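Local structure of COG0546: Predicted phosphatases (Streptococcus pneumoniae, 2AH5) at residues A6-L11 with Q145-H150; N24-T29 with R44-P49; S53-C58 with S65-I70; F165-A170 with I175-I180. The protein is a predicted hydrolase of the haloacid dehalogenase-like family, probably a phosphatase, whose natural substrate is not established. All coordinates share one frame; numbering follows the deposited sequence.

Interaction 1 of 4, residues A6-L11 with Q145-H150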
loop_
_atom_site.group_PDB
_atom_site.type_symbol
_atom_site.label_atom_id
_atom_site.label_comp_id
_atom_site.label_asym_id
_atom_site.label_seq_id
_atom_site.Cartn_x
_atom_site.Cartn_y
_atom_site.Cartn_z
ATOM N N ALA A 6 4.301 13.264 -12.105
ATOM C CA ALA A 6 3.469 12.081 -11.895
ATOM C C ALA A 6 3.510 11.701 -10.416
ATOM O O ALA A 6 4.552 11.818 -9.760
ATOM C CB ALA A 6 3.963 10.940 -12.738
ATOM N N ILE A 7 2.368 11.278 -9.902
ATOM C CA ILE A 7 2.248 10.945 -8.488
ATOM C C ILE A 7 1.816 9.482 -8.312
ATOM O O ILE A 7 0.809 9.052 -8.902
ATOM C CB ILE A 7 1.260 11.885 -7.756
ATOM C CG1 ILE A 7 1.652 13.367 -7.946
ATOM C CG2 ILE A 7 1.192 11.500 -6.281
ATOM C CD1 ILE A 7 0.733 14.363 -7.187
ATOM N N PHE A 8 2.611 8.716 -7.546
ATOM C CA PHE A 8 2.340 7.296 -7.264
ATOM C C PHE A 8 1.777 7.162 -5.839
ATOM O O PHE A 8 2.290 7.789 -4.914
ATOM C CB PHE A 8 3.630 6.450 -7.331
ATOM C CG PHE A 8 4.302 6.420 -8.686
ATOM C CD1 PHE A 8 3.669 6.915 -9.831
ATOM C CD2 PHE A 8 5.564 5.821 -8.812
ATOM C CE1 PHE A 8 4.298 6.851 -11.087
ATOM C CE2 PHE A 8 6.195 5.736 -10.071
ATOM C CZ PHE A 8 5.575 6.256 -11.197
ATOM N N PHE A 9 0.801 6.279 -5.657
ATOM C CA PHE A 9 0.205 6.059 -4.351
ATOM C C PHE A 9 0.315 4.590 -3.956
ATOM O O PHE A 9 0.064 3.718 -4.797
ATOM C CB PHE A 9 -1.269 6.382 -4.415
ATOM C CG PHE A 9 -1.563 7.837 -4.487
ATOM C CD1 PHE A 9 -1.587 8.473 -5.709
ATOM C CD2 PHE A 9 -1.834 8.548 -3.334
ATOM C CE1 PHE A 9 -1.884 9.830 -5.783
ATOM C CE2 PHE A 9 -2.157 9.920 -3.403
ATOM C CZ PHE A 9 -2.164 10.536 -4.629
ATOM N N ASP A 10 0.690 4.307 -2.707
ATOM C CA ASP A 10 0.419 2.976 -2.117
ATOM C C ASP A 10 -1.121 2.897 -1.944
ATOM O O ASP A 10 -1.794 3.921 -1.957
ATOM C CB ASP A 10 1.132 2.797 -0.750
ATOM C CG ASP A 10 1.330 1.309 -0.363
ATOM O OD1 ASP A 10 0.796 0.399 -1.043
ATOM O OD2 ASP A 10 2.035 1.039 0.641
ATOM N N LEU A 11 -1.671 1.698 -1.787
ATOM C CA LEU A 11 -3.132 1.488 -1.739
ATOM C C LEU A 11 -3.533 1.273 -0.296
ATOM O O LEU A 11 -4.004 2.191 0.338
ATOM C CB LEU A 11 -3.551 0.278 -2.598
ATOM C CG LEU A 11 -5.052 -0.009 -2.734
ATOM C CD1 LEU A 11 -5.822 1.219 -3.227
ATOM C CD2 LEU A 11 -5.265 -1.194 -3.702
ATOM N N GLN A 145 8.135 -0.580 -13.117
ATOM C CA GLN A 145 7.138 -0.836 -14.142
ATOM C C GLN A 145 6.291 0.425 -14.446
ATOM O O GLN A 145 6.078 0.771 -15.626
ATOM C CB GLN A 145 6.255 -2.001 -13.733
ATOM C CG GLN A 145 5.231 -2.322 -14.810
ATOM C CD GLN A 145 4.379 -3.521 -14.506
ATOM O OE1 GLN A 145 4.498 -4.144 -13.443
ATOM N NE2 GLN A 145 3.510 -3.875 -15.467
ATOM N N ALA A 146 5.794 1.077 -13.392
ATOM C CA ALA A 146 5.030 2.322 -13.532
ATOM C C ALA A 146 5.829 3.386 -14.299
ATOM O O ALA A 146 5.321 3.985 -15.253
ATOM C CB ALA A 146 4.557 2.860 -12.156
ATOM N N LEU A 147 7.083 3.600 -13.904
ATOM C CA LEU A 147 7.922 4.626 -14.529
ATOM C C LEU A 147 8.180 4.333 -16.011
ATOM O O LEU A 147 7.926 5.189 -16.882
ATOM C CB LEU A 147 9.257 4.760 -13.800
ATOM C CG LEU A 147 9.344 5.389 -12.402
ATOM C CD1 LEU A 147 10.719 5.098 -11.878
ATOM C CD2 LEU A 147 9.098 6.891 -12.481
ATOM N N GLN A 148 8.652 3.116 -16.289
ATOM C CA GLN A 148 8.952 2.708 -17.663
ATOM C C GLN A 148 7.728 2.704 -18.584
ATOM O O GLN A 148 7.788 3.255 -19.681
ATOM C CB GLN A 148 9.700 1.377 -17.677
ATOM C CG GLN A 148 11.032 1.511 -16.950
ATOM C CD GLN A 148 11.801 0.215 -16.843
ATOM O OE1 GLN A 148 11.537 -0.752 -17.568
ATOM N NE2 GLN A 148 12.768 0.192 -15.934
ATOM N N THR A 149 6.608 2.154 -18.117
ATOM C CA THR A 149 5.405 2.098 -18.946
ATOM C C THR A 149 4.925 3.500 -19.337
ATOM O O THR A 149 4.405 3.681 -20.436
ATOM C CB THR A 149 4.276 1.277 -18.293
ATOM O OG1 THR A 149 4.789 -0.022 -17.996
ATOM C CG2 THR A 149 3.138 1.099 -19.266
ATOM N N HIS A 150 5.159 4.479 -18.459
ATOM C CA HIS A 150 4.694 5.849 -18.684
ATOM C C HIS A 150 5.794 6.806 -19.109
ATOM O O HIS A 150 5.593 8.034 -19.144
ATOM C CB HIS A 150 3.844 6.346 -17.507
ATOM C CG HIS A 150 2.570 5.586 -17.386
ATOM N ND1 HIS A 150 1.514 5.783 -18.250
ATOM C CD2 HIS A 150 2.238 4.524 -16.614
ATOM C CE1 HIS A 150 0.549 4.925 -17.957
ATOM N NE2 HIS A 150 0.968 4.145 -16.972
#
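The Phe8 ring receives two aliphatic groups from helix 139-149: Ala146 CB comes in obliquely and Leu147 CG stands at the ring edge, in its plane. This is strand-on-helix packing in the Rossmann-like core of the haloacid dehalogenase fold, where strand 6-9 is an inner strand of the parallel sheet. Ala146 CB makes an off-centre CH-pi contact, 4.1 Å from the Phe8 ring centroid and 29° off the ring normal, and it meets Phe8 CZ most closely, at 3.7 Å. The Leu147 side chain crosses Phe8 at about a right angle, with CD2 3.8 Å from Phe8 CZ. In Phe8, CG lies anti to the carbonyl carbon (chi1 -63°), which carries the ring off the strand to the helix. Thr105 and Ala157, on the two adjoining strands, also touch the Phe8 side chain. Just beyond the strand, Asp10 opens a sequence resembling the family's DxDx(T/V) motif, whose first aspartate is the nucleophile in characterised relatives. Within segment 145-150, the His150 ring has Ala146 O at its edge, and its NE2 is hydrogen-bonded to Tyr130. Within the helix, Thr149 OG1 donates to Gln145 O at 2.8 Å, on the opposite face of that carbonyl from Thr149 N.

Interaction 2 of 4, residues N24-T29 with R44-P49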
loop_
_atom_site.group_PDB
_atom_site.type_symbol
_atom_site.label_atom_id
_atom_site.label_comp_id
_atom_site.label_asym_id
_atom_site.label_seq_id
_atom_site.Cartn_x
_atom_site.Cartn_y
_atom_site.Cartn_z
ATOM N N ASN A 24 -9.312 -9.502 9.956
ATOM C CA ASN A 24 -10.214 -10.654 9.890
ATOM C C ASN A 24 -9.640 -11.844 9.114
ATOM O O ASN A 24 -9.853 -13.031 9.471
ATOM C CB ASN A 24 -11.572 -10.247 9.309
ATOM C CG ASN A 24 -12.420 -9.431 10.286
ATOM O OD1 ASN A 24 -12.089 -9.295 11.466
ATOM N ND2 ASN A 24 -13.523 -8.868 9.777
ATOM N N ALA A 25 -8.950 -11.558 8.023
ATOM C CA ALA A 25 -8.276 -12.628 7.292
ATOM C C ALA A 25 -7.224 -13.319 8.185
ATOM O O ALA A 25 -7.138 -14.557 8.183
ATOM C CB ALA A 25 -7.655 -12.093 6.008
ATOM N N PHE A 26 -6.424 -12.550 8.938
ATOM C CA PHE A 26 -5.457 -13.184 9.855
ATOM C C PHE A 26 -6.128 -14.050 10.924
ATOM O O PHE A 26 -5.739 -15.203 11.146
ATOM C CB PHE A 26 -4.537 -12.168 10.514
ATOM C CG PHE A 26 -3.392 -11.781 9.647
ATOM C CD1 PHE A 26 -3.316 -10.496 9.141
ATOM C CD2 PHE A 26 -2.412 -12.723 9.301
ATOM C CE1 PHE A 26 -2.263 -10.121 8.319
ATOM C CE2 PHE A 26 -1.323 -12.343 8.469
ATOM C CZ PHE A 26 -1.276 -11.048 7.970
ATOM N N THR A 27 -7.156 -13.503 11.545
ATOM C CA THR A 27 -7.801 -14.209 12.679
ATOM C C THR A 27 -8.585 -15.431 12.174
ATOM O O THR A 27 -8.677 -16.448 12.878
ATOM C CB THR A 27 -8.687 -13.275 13.544
ATOM O OG1 THR A 27 -9.724 -12.724 12.739
ATOM C CG2 THR A 27 -7.844 -12.102 14.166
ATOM N N TYR A 28 -9.166 -15.322 10.978
ATOM C CA TYR A 28 -9.783 -16.507 10.335
ATOM C C TYR A 28 -8.752 -17.611 10.170
ATOM O O TYR A 28 -9.039 -18.800 10.407
ATOM C CB TYR A 28 -10.420 -16.164 8.958
ATOM C CG TYR A 28 -11.010 -17.395 8.290
ATOM C CD1 TYR A 28 -12.191 -17.961 8.773
ATOM C CD2 TYR A 28 -10.335 -18.045 7.236
ATOM C CE1 TYR A 28 -12.739 -19.113 8.181
ATOM C CE2 TYR A 28 -10.872 -19.198 6.636
ATOM C CZ TYR A 28 -12.064 -19.725 7.129
ATOM O OH TYR A 28 -12.596 -20.875 6.586
ATOM N N THR A 29 -7.547 -17.227 9.737
ATOM C CA THR A 29 -6.471 -18.202 9.524
ATOM C C THR A 29 -6.068 -18.898 10.814
ATOM O O THR A 29 -6.000 -20.115 10.855
ATOM C CB THR A 29 -5.256 -17.572 8.809
ATOM O OG1 THR A 29 -5.712 -16.977 7.588
ATOM C CG2 THR A 29 -4.184 -18.659 8.466
ATOM N N ARG A 44 -1.594 -5.363 13.460
ATOM C CA ARG A 44 -1.302 -4.084 12.795
ATOM C C ARG A 44 0.080 -4.102 12.126
ATOM O O ARG A 44 0.270 -3.560 11.018
ATOM C CB ARG A 44 -1.397 -2.915 13.799
ATOM C CG ARG A 44 -2.825 -2.438 14.023
ATOM C CD ARG A 44 -2.910 -1.033 14.652
ATOM N NE ARG A 44 -2.698 -1.012 16.106
ATOM C CZ ARG A 44 -3.566 -1.461 17.010
ATOM N NH1 ARG A 44 -4.714 -2.002 16.629
ATOM N NH2 ARG A 44 -3.274 -1.391 18.301
ATOM N N GLY A 45 1.026 -4.757 12.799
ATOM C CA GLY A 45 2.394 -4.892 12.344
ATOM C C GLY A 45 2.508 -5.772 11.115
ATOM O O GLY A 45 3.490 -5.686 10.386
ATOM N N PHE A 46 1.499 -6.628 10.888
ATOM C CA PHE A 46 1.436 -7.451 9.671
ATOM C C PHE A 46 0.876 -6.722 8.423
ATOM O O PHE A 46 0.772 -7.323 7.343
ATOM C CB PHE A 46 0.594 -8.720 9.888
ATOM C CG PHE A 46 1.063 -9.636 10.999
ATOM C CD1 PHE A 46 2.338 -9.540 11.559
ATOM C CD2 PHE A 46 0.202 -10.648 11.458
ATOM C CE1 PHE A 46 2.737 -10.415 12.587
ATOM C CE2 PHE A 46 0.596 -11.532 12.476
ATOM C CZ PHE A 46 1.856 -11.411 13.042
HETATM N N MSE A 47 0.479 -5.462 8.572
HETATM C CA MSE A 47 -0.094 -4.690 7.461
HETATM C C MSE A 47 0.999 -3.925 6.710
HETATM O O MSE A 47 1.361 -2.807 7.095
HETATM C CB MSE A 47 -1.189 -3.747 7.983
HETATM C CG MSE A 47 -2.248 -4.498 8.782
HETATM SE SE MSE A 47 -3.684 -3.380 9.490
HETATM C CE MSE A 47 -4.775 -4.893 10.458
ATOM N N GLY A 48 1.509 -4.517 5.635
ATOM C CA GLY A 48 2.703 -3.978 4.961
ATOM C C GLY A 48 3.739 -5.017 4.566
ATOM O O GLY A 48 4.083 -5.120 3.389
ATOM N N PRO A 49 4.265 -5.793 5.540
ATOM C CA PRO A 49 5.222 -6.844 5.199
ATOM C C PRO A 49 4.596 -7.944 4.337
ATOM O O PRO A 49 3.355 -8.072 4.326
ATOM C CB PRO A 49 5.648 -7.397 6.573
ATOM C CG PRO A 49 5.252 -6.377 7.544
ATOM C CD PRO A 49 4.033 -5.731 6.993
#
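An all-helical cap, inserted after the first core strand as in many haloacid dehalogenase-like phosphatases, contains this T-shaped (edge-to-face) aromatic pair. Phe46, just past helix 40-45, turns an edge toward the face of Phe26 on helix 19-33. The centroids of the Phe26 and Phe46 rings are 5.0 Å apart and the ring planes meet at 58°, so the pair is inclined rather than strictly perpendicular. Phe46 CD2 is the atom that points in, 3.7 Å above the plane of the Phe26 ring and over its centre. The Phe46 methylene comes down on the same face, above the CE1-CZ side, its CB lying 3.5 Å from both CE1 and CZ of Phe26. One turn along helix 19-33, Thr29 OG1 donates to Ala25 O at 2.9 Å, while Thr29 N reaches that oxygen from the opposite face of the carbonyl plane. Two further rings meet Phe26 edge-to-face: Phe55 of helix 51-56 and Tyr71 of helix 64-79. Phe46 in turn lies against Ser54 and Thr57, so the contact ties helix 19-33 to the turn that leads from helix 40-45 into helix 51-56.

Interaction 3 of 4, residues S53-C58 with S65-I70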
loop_
_atom_site.group_PDB
_atom_site.type_symbol
_atom_site.label_atom_id
_atom_site.label_comp_id
_atom_site.label_asym_id
_atom_site.label_seq_id
_atom_site.Cartn_x
_atom_site.Cartn_y
_atom_site.Cartn_z
ATOM N N SER A 53 6.196 -13.614 5.416
ATOM C CA SER A 53 7.050 -13.105 6.486
ATOM C C SER A 53 6.314 -12.952 7.820
ATOM O O SER A 53 6.836 -13.331 8.876
ATOM C CB SER A 53 7.677 -11.778 6.078
ATOM O OG SER A 53 8.701 -11.434 7.000
ATOM N N SER A 54 5.107 -12.389 7.771
ATOM C CA SER A 54 4.269 -12.274 8.958
ATOM C C SER A 54 3.937 -13.615 9.581
ATOM O O SER A 54 4.125 -13.789 10.782
ATOM C CB SER A 54 2.992 -11.496 8.653
ATOM O OG SER A 54 3.322 -10.145 8.358
ATOM N N PHE A 55 3.432 -14.551 8.777
ATOM C CA PHE A 55 3.105 -15.886 9.288
ATOM C C PHE A 55 4.335 -16.612 9.842
ATOM O O PHE A 55 4.229 -17.390 10.788
ATOM C CB PHE A 55 2.430 -16.746 8.216
ATOM C CG PHE A 55 0.952 -16.451 8.024
ATOM C CD1 PHE A 55 0.451 -16.187 6.755
ATOM C CD2 PHE A 55 0.064 -16.478 9.104
ATOM C CE1 PHE A 55 -0.905 -15.943 6.552
ATOM C CE2 PHE A 55 -1.299 -16.223 8.914
ATOM C CZ PHE A 55 -1.786 -15.947 7.633
ATOM N N ALA A 56 5.498 -16.364 9.253
ATOM C CA ALA A 56 6.738 -16.932 9.804
ATOM C C ALA A 56 6.985 -16.495 11.260
ATOM O O ALA A 56 7.548 -17.252 12.049
ATOM C CB ALA A 56 7.936 -16.610 8.912
ATOM N N THR A 57 6.531 -15.304 11.644
ATOM C CA THR A 57 6.716 -14.865 13.030
ATOM C C THR A 57 5.954 -15.695 14.074
ATOM O O THR A 57 6.329 -15.701 15.255
ATOM C CB THR A 57 6.448 -13.353 13.235
ATOM O OG1 THR A 57 5.055 -13.071 13.063
ATOM C CG2 THR A 57 7.293 -12.509 12.265
ATOM N N CYS A 58 4.906 -16.406 13.659
ATOM C CA CYS A 58 4.025 -17.057 14.636
ATOM C C CYS A 58 3.601 -18.490 14.320
ATOM O O CYS A 58 2.852 -19.093 15.087
ATOM C CB CYS A 58 2.785 -16.184 14.875
ATOM S SG CYS A 58 1.973 -15.682 13.356
ATOM N N SER A 65 2.661 -22.046 3.958
ATOM C CA SER A 65 1.956 -22.174 2.679
ATOM C C SER A 65 0.460 -22.400 2.892
ATOM O O SER A 65 -0.372 -21.771 2.231
ATOM C CB SER A 65 2.560 -23.314 1.843
ATOM O OG SER A 65 1.924 -23.390 0.580
ATOM N N GLU A 66 0.122 -23.292 3.823
ATOM C CA GLU A 66 -1.292 -23.535 4.177
ATOM C C GLU A 66 -1.939 -22.259 4.730
ATOM O O GLU A 66 -3.063 -21.900 4.355
ATOM C CB GLU A 66 -1.399 -24.652 5.217
ATOM C CG GLU A 66 -2.822 -24.964 5.696
ATOM C CD GLU A 66 -2.853 -25.937 6.876
ATOM O OE1 GLU A 66 -1.783 -26.322 7.375
ATOM O OE2 GLU A 66 -3.954 -26.301 7.333
ATOM N N ALA A 67 -1.230 -21.604 5.648
ATOM C CA ALA A 67 -1.696 -20.323 6.217
ATOM C C ALA A 67 -1.973 -19.282 5.129
ATOM O O ALA A 67 -3.024 -18.657 5.136
ATOM C CB ALA A 67 -0.709 -19.783 7.238
ATOM N N VAL A 68 -1.031 -19.094 4.195
ATOM C CA VAL A 68 -1.224 -18.147 3.089
ATOM C C VAL A 68 -2.445 -18.495 2.242
ATOM O O VAL A 68 -3.242 -17.623 1.896
ATOM C CB VAL A 68 0.058 -18.030 2.216
ATOM C CG1 VAL A 68 -0.197 -17.181 0.953
ATOM C CG2 VAL A 68 1.165 -17.421 3.051
ATOM N N GLN A 69 -2.599 -19.774 1.918
ATOM C CA GLN A 69 -3.780 -20.220 1.191
ATOM C C GLN A 69 -5.080 -19.885 1.904
ATOM O O GLN A 69 -5.997 -19.340 1.284
ATOM C CB GLN A 69 -3.704 -21.715 0.879
ATOM C CG GLN A 69 -4.924 -22.240 0.112
ATOM C CD GLN A 69 -4.837 -23.744 -0.142
ATOM O OE1 GLN A 69 -3.808 -24.231 -0.576
ATOM N NE2 GLN A 69 -5.919 -24.473 0.120
ATOM N N ILE A 70 -5.159 -20.193 3.196
ATOM C CA ILE A 70 -6.377 -19.972 3.972
ATOM C C ILE A 70 -6.663 -18.452 4.054
ATOM O O ILE A 70 -7.779 -17.999 3.815
ATOM C CB ILE A 70 -6.286 -20.635 5.381
ATOM C CG1 ILE A 70 -6.286 -22.172 5.273
ATOM C CG2 ILE A 70 -7.445 -20.183 6.290
ATOM C CD1 ILE A 70 -5.749 -22.877 6.538
#
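Ala67 meets Phe55 first along segment 65-70, bringing helix 64-79 against helix 51-56 in the helical cap of this haloacid dehalogenase-like protein. Its CB stands 3.6 Å from the centroid of the Phe55 ring and only 5° off the ring normal, a CH-pi contact placed almost exactly over the middle of one face. The distances around the ring agree with this, since no ring carbon of Phe55 is much nearer to Ala67 CB than another; CG and CD1 of Phe55 both lie 3.8 Å from it. A methyl group is small enough to let the backbones come close, and the CA atoms of Phe55 and Ala67 are 7.2 Å apart. On the same face, farther out along the ring, Phe55 CE1 is 3.7 Å from Ala67 O. Val68 follows and adds a second methyl: its CG2, anti to the carbonyl carbon (chi1 173° for CG1), lies 4.0 Å from Phe55 CD1, the two side chains running obliquely to each other. Farther on, Ile70 faces a different neighbour and packs on Tyr28 of helix 19-33. Thr29, Ile64 and Tyr71 also touch Phe55, so its side chain is met by residues of helices 19-33 and 64-79. Two residues after Phe55, the Thr57 hydroxyl turns back on the chain, OG1 donating to Ser54 O at 2.6 Å in the carbonyl plane, with a C=O...donor angle of 152°.

Interaction 4 of 4, residues F165-A170 with I175-I180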
loop_
_atom_site.group_PDB
_atom_site.type_symbol
_atom_site.label_atom_id
_atom_site.label_comp_id
_atom_site.label_asym_id
_atom_site.label_seq_id
_atom_site.Cartn_x
_atom_site.Cartn_y
_atom_site.Cartn_z
ATOM N N PHE A 165 8.586 -0.141 3.367
ATOM C CA PHE A 165 8.706 -0.728 2.014
ATOM C C PHE A 165 8.535 0.318 0.903
ATOM O O PHE A 165 9.229 0.275 -0.100
ATOM C CB PHE A 165 7.731 -1.897 1.855
ATOM C CG PHE A 165 7.862 -2.925 2.947
ATOM C CD1 PHE A 165 8.783 -3.952 2.832
ATOM C CD2 PHE A 165 7.071 -2.853 4.092
ATOM C CE1 PHE A 165 8.917 -4.917 3.856
ATOM C CE2 PHE A 165 7.197 -3.800 5.112
ATOM C CZ PHE A 165 8.135 -4.822 4.989
ATOM N N ASP A 166 7.627 1.269 1.115
ATOM C CA ASP A 166 7.439 2.393 0.191
ATOM C C ASP A 166 8.678 3.280 0.204
ATOM O O ASP A 166 9.116 3.731 -0.830
ATOM C CB ASP A 166 6.238 3.249 0.635
ATOM C CG ASP A 166 4.902 2.532 0.447
ATOM O OD1 ASP A 166 4.760 1.774 -0.535
ATOM O OD2 ASP A 166 4.019 2.676 1.309
HETATM N N MSE A 167 9.225 3.540 1.394
HETATM C CA MSE A 167 10.374 4.445 1.504
HETATM C C MSE A 167 11.596 3.818 0.831
HETATM O O MSE A 167 12.309 4.487 0.080
HETATM C CB MSE A 167 10.706 4.752 2.974
HETATM C CG MSE A 167 9.579 5.361 3.800
HETATM SE SE MSE A 167 9.027 7.147 3.168
HETATM C CE MSE A 167 7.519 6.636 1.892
ATOM N N LEU A 168 11.830 2.535 1.094
ATOM C CA LEU A 168 12.978 1.835 0.493
ATOM C C LEU A 168 12.792 1.675 -1.018
ATOM O O LEU A 168 13.745 1.813 -1.781
ATOM C CB LEU A 168 13.177 0.461 1.126
ATOM C CG LEU A 168 13.795 0.434 2.525
ATOM C CD1 LEU A 168 13.636 -0.939 3.124
ATOM C CD2 LEU A 168 15.256 0.846 2.475
ATOM N N GLY A 169 11.567 1.367 -1.443
ATOM C CA GLY A 169 11.243 1.328 -2.871
ATOM C C GLY A 169 11.609 2.624 -3.579
ATOM O O GLY A 169 12.183 2.605 -4.682
ATOM N N ALA A 170 11.286 3.757 -2.957
ATOM C CA ALA A 170 11.594 5.058 -3.524
ATOM C C ALA A 170 13.099 5.250 -3.628
ATOM O O ALA A 170 13.598 5.771 -4.623
ATOM C CB ALA A 170 10.981 6.189 -2.693
ATOM N N ILE A 175 13.031 7.724 -7.011
ATOM C CA ILE A 175 11.902 8.680 -7.022
ATOM C C ILE A 175 11.821 9.351 -5.651
ATOM O O ILE A 175 12.417 8.871 -4.676
ATOM C CB ILE A 175 10.538 8.011 -7.376
ATOM C CG1 ILE A 175 10.125 7.014 -6.289
ATOM C CG2 ILE A 175 10.599 7.296 -8.763
ATOM C CD1 ILE A 175 8.686 6.516 -6.412
ATOM N N GLN A 176 11.088 10.452 -5.557
ATOM C CA GLN A 176 10.936 11.098 -4.262
ATOM C C GLN A 176 9.954 10.281 -3.391
ATOM O O GLN A 176 9.220 9.430 -3.898
ATOM C CB GLN A 176 10.437 12.515 -4.431
ATOM C CG GLN A 176 11.511 13.525 -4.909
ATOM C CD GLN A 176 10.970 14.920 -4.931
ATOM O OE1 GLN A 176 10.304 15.348 -3.984
ATOM N NE2 GLN A 176 11.220 15.642 -6.022
ATOM N N LYS A 177 9.971 10.541 -2.086
ATOM C CA LYS A 177 9.149 9.795 -1.115
ATOM C C LYS A 177 8.456 10.774 -0.191
ATOM O O LYS A 177 9.097 11.671 0.391
ATOM C CB LYS A 177 9.972 8.750 -0.325
ATOM C CG LYS A 177 11.478 9.056 -0.220
ATOM C CD LYS A 177 12.196 8.114 0.750
ATOM C CE LYS A 177 13.694 8.036 0.490
ATOM N NZ LYS A 177 14.424 9.319 0.812
ATOM N N LEU A 178 7.138 10.605 -0.097
ATOM C CA LEU A 178 6.302 11.402 0.778
ATOM C C LEU A 178 5.660 10.464 1.804
ATOM O O LEU A 178 4.806 9.617 1.449
ATOM C CB LEU A 178 5.229 12.126 -0.033
ATOM C CG LEU A 178 4.477 13.278 0.672
ATOM C CD1 LEU A 178 3.869 14.195 -0.369
ATOM C CD2 LEU A 178 3.432 12.815 1.676
ATOM N N ALA A 179 6.088 10.592 3.060
ATOM C CA ALA A 179 5.611 9.701 4.126
ATOM C C ALA A 179 4.268 10.177 4.667
ATOM O O ALA A 179 4.086 11.365 4.912
ATOM C CB ALA A 179 6.635 9.618 5.295
ATOM N N ILE A 180 3.353 9.241 4.893
ATOM C CA ILE A 180 2.080 9.583 5.533
ATOM C C ILE A 180 1.915 8.771 6.805
ATOM O O ILE A 180 2.363 7.617 6.875
ATOM C CB ILE A 180 0.864 9.452 4.574
ATOM C CG1 ILE A 180 0.512 7.970 4.265
ATOM C CG2 ILE A 180 1.092 10.368 3.325
ATOM C CD1 ILE A 180 -0.481 7.333 5.287
#
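Met167, a selenomethionine, and Ala170 of helix 164-173 pack on Lys177 and its neighbours in strand 176-180, the second strand of a beta-alpha-beta unit in the Rossmann-like core. The short segments of helix and strand run nearly antiparallel, and their axes approach to 7.8 Å. Met167 is folded rather than extended: bends at chi2 and chi3 bring the end of its chain over the strand. That places SE 4.0 Å from Ala179 CB and CE 3.9 Å from Lys177 CB. Ala170 CB sits closer still, 3.6 Å from Lys177 CB. Lys177 leaves the strand with chi1 at 25°, away from a staggered position, and its aliphatic chain then runs at a slant to the Met167 side chain, CD 3.7 Å from Met167 O. The end of the lysine chain leads away from the helix, and NZ is hydrogen-bonded to Gln194 O and Tyr193 O. Ile175 holds CG1 between its backbone N and carbonyl carbon, so that this branch rests 3.8 Å from Ala170 CB. The main chains meet at the same place through a weak, bent hydrogen bond, Ile175 N to Ala170 O, 3.1 Å long.

How the interactions relate
From the N terminus, segment 6-11 opens interaction 1, which closes only at 145-150, joining the first core strand to helix 139-149. The long loop between them contains interactions 2 and 3, which follow one another in series and tie together the cap helices; they touch where the Thr29 methyl packs on the backbone oxygen of Ala67. Interaction 4 comes after interaction 1 has closed and spans a short helix-to-strand connection in the same core sheet. No pair crosses. Interactions 1 and 4 also meet in space: Ile175 packs on Phe8 and Leu147, and the carboxylates of Asp10 and Asp166 lie close. Phe165 packs against Gly48 and Pro49, bringing cap and core together.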